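Local coordinates for DUF3845 domain-containing protein (Bacteroides thetaiotaomicron VPI-5482, PDB 3GF6), which is of unknown function, a putative lipoprotein from a gut bacterium with an all-beta fold, at residues A[54-59]-A[87-92]. Residues are numbered along the deposited sequence; the frame is centred on the assembly and turned at random.
Sequences LGKLTF and LGYKDG. With EDO (1,2-ethanediol), chain E.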
ATOM      1  N   LEU A  54       7.661  24.725  -4.747  1.00 10.34           N
ATOM      2  CA  LEU A  54       6.237  24.544  -4.563  1.00 10.25           C
ATOM      3  C   LEU A  54       5.681  23.550  -5.570  1.00  9.80           C
ATOM      4  O   LEU A  54       6.148  23.446  -6.714  1.00 12.51           O
ATOM      5  CB  LEU A  54       5.509  25.878  -4.777  1.00 12.71           C
ATOM      6  CG  LEU A  54       5.991  27.038  -3.919  1.00 17.27           C
ATOM      7  CD1 LEU A  54       5.196  28.294  -4.226  1.00 18.99           C
ATOM      8  CD2 LEU A  54       5.906  26.680  -2.442  1.00 15.03           C
ATOM      9  N   GLY A  55       4.647  22.869  -5.133  1.00 11.42           N
ATOM     10  CA  GLY A  55       3.647  22.308  -6.040  1.00 14.59           C
ATOM     11  C   GLY A  55       3.536  20.796  -6.188  1.00 13.33           C
ATOM     12  O   GLY A  55       2.666  20.330  -6.927  1.00 14.89           O
ATOM     13  N   LYS A  56       4.411  20.035  -5.552  1.00 12.73           N
ATOM     14  CA  LYS A  56       4.398  18.580  -5.710  1.00 11.32           C
ATOM     15  C   LYS A  56       4.869  17.851  -4.456  1.00  9.65           C
ATOM     16  O   LYS A  56       5.886  18.217  -3.869  1.00 13.63           O
ATOM     17  CB  LYS A  56       5.313  18.220  -6.881  1.00 11.50           C
ATOM     18  CG  LYS A  56       5.282  16.791  -7.342  1.00 14.04           C
ATOM     19  CD  LYS A  56       6.182  16.737  -8.608  1.00 22.62           C
ATOM     20  CE  LYS A  56       6.761  15.389  -8.918  1.00 28.33           C
ATOM     21  NZ  LYS A  56       7.896  15.624  -9.931  1.00 22.14           N
ATOM     22  N   LEU A  57       4.116  16.832  -4.073  1.00 12.56           N
ATOM     23  CA  LEU A  57       4.492  15.942  -2.963  1.00  8.53           C
ATOM     24  C   LEU A  57       4.265  14.480  -3.351  1.00 10.38           C
ATOM     25  O   LEU A  57       3.110  14.028  -3.438  1.00 11.81           O
ATOM     26  CB  LEU A  57       3.688  16.303  -1.721  1.00  9.14           C
ATOM     27  CG  LEU A  57       3.808  17.729  -1.171  1.00  9.24           C
ATOM     28  CD1 LEU A  57       2.661  17.970  -0.171  1.00  8.85           C
ATOM     29  CD2 LEU A  57       5.164  17.951  -0.518  1.00  8.68           C
ATOM     30  N   THR A  58       5.359  13.755  -3.531  1.00  8.25           N
ATOM     31  CA  THR A  58       5.324  12.324  -3.899  1.00  8.72           C
ATOM     32  C   THR A  58       5.703  11.527  -2.651  1.00 11.54           C
ATOM     33  O   THR A  58       6.782  11.758  -2.057  1.00  8.95           O
ATOM     34  CB  THR A  58       6.264  12.031  -5.034  1.00  9.68           C
ATOM     35  OG1 THR A  58       6.020  12.959  -6.106  1.00 10.37           O
ATOM     36  CG2 THR A  58       6.046  10.580  -5.489  1.00  8.98           C
ATOM     37  N   PHE A  59       4.824  10.611  -2.224  1.00  9.28           N
ATOM     38  CA  PHE A  59       5.085   9.828  -1.015  1.00 10.14           C
ATOM     39  C   PHE A  59       4.406   8.509  -1.031  1.00 11.69           C
ATOM     40  O   PHE A  59       3.494   8.284  -1.845  1.00  8.82           O
ATOM     41  CB  PHE A  59       4.741  10.603   0.276  1.00  8.79           C
ATOM     42  CG  PHE A  59       3.351  11.142   0.319  1.00  8.98           C
ATOM     43  CD1 PHE A  59       2.269  10.358   0.718  1.00 11.68           C
ATOM     44  CD2 PHE A  59       3.109  12.440  -0.055  1.00 11.01           C
ATOM     45  CE1 PHE A  59       0.959  10.912   0.700  1.00  9.92           C
ATOM     46  CE2 PHE A  59       1.826  12.975  -0.045  1.00 12.03           C
ATOM     47  CZ  PHE A  59       0.766  12.216   0.351  1.00 12.20           C
ATOM     48  N   LEU A  87      12.497  10.440  -3.006  1.00 11.86           N
ATOM     49  CA  LEU A  87      13.877  10.946  -2.875  1.00 12.31           C
ATOM     50  C   LEU A  87      13.993  12.455  -3.129  1.00 10.61           C
ATOM     51  O   LEU A  87      14.857  13.137  -2.543  1.00 14.22           O
ATOM     52  CB  LEU A  87      14.801  10.210  -3.816  1.00 10.03           C
ATOM     53  CG  LEU A  87      15.256   8.825  -3.359  1.00 13.13           C
ATOM     54  CD1 LEU A  87      15.862   8.074  -4.585  1.00 16.59           C
ATOM     55  CD2 LEU A  87      16.250   8.934  -2.242  1.00 11.54           C
ATOM     56  N   GLY A  88      13.139  12.989  -3.988  1.00 10.00           N
ATOM     57  CA  GLY A  88      13.054  14.444  -4.141  1.00 12.84           C
ATOM     58  C   GLY A  88      11.921  14.912  -5.024  1.00 11.96           C
ATOM     59  O   GLY A  88      11.133  14.105  -5.526  1.00 14.33           O
ATOM     60  N   TYR A  89      11.865  16.225  -5.235  1.00 11.93           N
ATOM     61  CA  TYR A  89      10.818  16.810  -5.999  1.00 12.19           C
ATOM     62  C   TYR A  89      10.781  16.231  -7.401  1.00 11.41           C
ATOM     63  O   TYR A  89       9.693  16.016  -7.961  1.00 12.79           O
ATOM     64  CB  TYR A  89      11.025  18.336  -6.024  1.00 11.17           C
ATOM     65  CG  TYR A  89       9.911  19.132  -6.637  1.00 10.12           C
ATOM     66  CD1 TYR A  89       9.800  19.259  -8.014  1.00 14.89           C
ATOM     67  CD2 TYR A  89       9.005  19.843  -5.836  1.00 12.73           C
ATOM     68  CE1 TYR A  89       8.794  20.018  -8.583  1.00 15.78           C
ATOM     69  CE2 TYR A  89       8.002  20.609  -6.398  1.00 14.21           C
ATOM     70  CZ  TYR A  89       7.897  20.706  -7.769  1.00 17.15           C
ATOM     71  OH  TYR A  89       6.875  21.465  -8.299  1.00 14.93           O
ATOM     72  N   LYS A  90      11.961  15.929  -7.946  1.00 12.64           N
ATOM     73  CA  LYS A  90      12.021  15.377  -9.310  1.00 13.69           C
ATOM     74  C   LYS A  90      12.373  13.886  -9.359  1.00 14.44           C
ATOM     75  O   LYS A  90      12.648  13.356 -10.449  1.00 13.08           O
ATOM     76  CB  LYS A  90      13.001  16.208 -10.135  1.00 17.78           C
ATOM     77  CG  LYS A  90      12.441  17.605 -10.409  1.00 22.29           C
ATOM     78  CD  LYS A  90      13.154  18.389 -11.505  1.00 32.59           C
ATOM     79  CE  LYS A  90      12.526  18.187 -12.892  1.00 37.92           C
ATOM     80  NZ  LYS A  90      13.011  19.228 -13.888  1.00 40.67           N
ATOM     81  N   ASP A  91      12.313  13.213  -8.204  1.00 11.99           N
ATOM     82  CA  ASP A  91      12.663  11.792  -8.116  1.00 14.00           C
ATOM     83  C   ASP A  91      11.630  11.006  -7.333  1.00 12.85           C
ATOM     84  O   ASP A  91      11.587  11.090  -6.099  1.00 10.41           O
ATOM     85  CB  ASP A  91      14.046  11.616  -7.488  1.00 12.64           C
ATOM     86  CG  ASP A  91      14.593  10.211  -7.638  1.00 16.81           C
ATOM     87  OD1 ASP A  91      13.794   9.264  -7.877  1.00 14.09           O
ATOM     88  OD2 ASP A  91      15.855  10.060  -7.530  1.00 16.26           O
ATOM     89  N   GLY A  92      10.809  10.249  -8.075  1.00 10.11           N
ATOM     90  CA  GLY A  92       9.760   9.461  -7.480  1.00 11.64           C
ATOM     91  C   GLY A  92      10.231   8.131  -6.910  1.00 10.52           C
ATOM     92  O   GLY A  92       9.454   7.381  -6.357  1.00  9.91           O
TER
HETATM   93  C1  EDO E   4       8.473  27.126  -7.534  1.00 33.01           C
HETATM   94  O1  EDO E   4       8.641  27.041  -6.150  1.00 28.37           O
HETATM   95  C2  EDO E   4       9.595  27.989  -8.052  1.00 39.45           C
HETATM   96  O2  EDO E   4      10.576  27.118  -8.604  1.00 48.50           O
HETATM   97  O   HOH W   1       8.893  13.114  -6.806  1.00 12.34           O
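One face of the Tyr89 ring lies under the Lys56 side chain. Lys56 CB sits over that face, 4.0 Å from the centroid of the Tyr89 ring, in a CH-pi contact. Lys56 CD lies above the same face, displaced toward the rim. Leu54 O and Gly55 N approach the rim, close to the plane of the ring, and Lys90 CG lies in plane. Tyr89 CG is anti to the backbone N (chi1 -172°), which sends the ring toward Leu54, just before the strand. There Tyr89 OH donates to Leu54 O at 2.6 Å. The hydroxyl stands 30° out of the carbonyl plane.

The extended Lys56 chain crosses the ring obliquely. Its tip bonds the tyrosine backbone: Lys56 NZ donates to Tyr89 O at 2.7 Å, in the carbonyl plane. Two bonds thus flank the ring contact. They join the start of strand 56-62 and the residues leading into it to a type I beta turn, Gly88 to Asp91, in the loop after strand 82-85. The two strands are antiparallel neighbours in one of the protein's two beta-sheets. Opposite Asp91 the chain has two residues, Leu87 and Gly88, which fits a classic beta bulge. Replacing Tyr89 with an alanine would probably leave Leu54 O without its hydroxyl donor and open a gap beneath the Lys56 methylenes.

Further along the strand, a water bridges Thr58 OG1 (3.0 Å) and Gly88 O (2.8 Å). Thr58 OG1 is also hydrogen-bonded to Asn195 OD1 of strand 187-198. Leu54 N donates to O1 of a 1,2-ethanediol, presumably a component of the crystallisation solution.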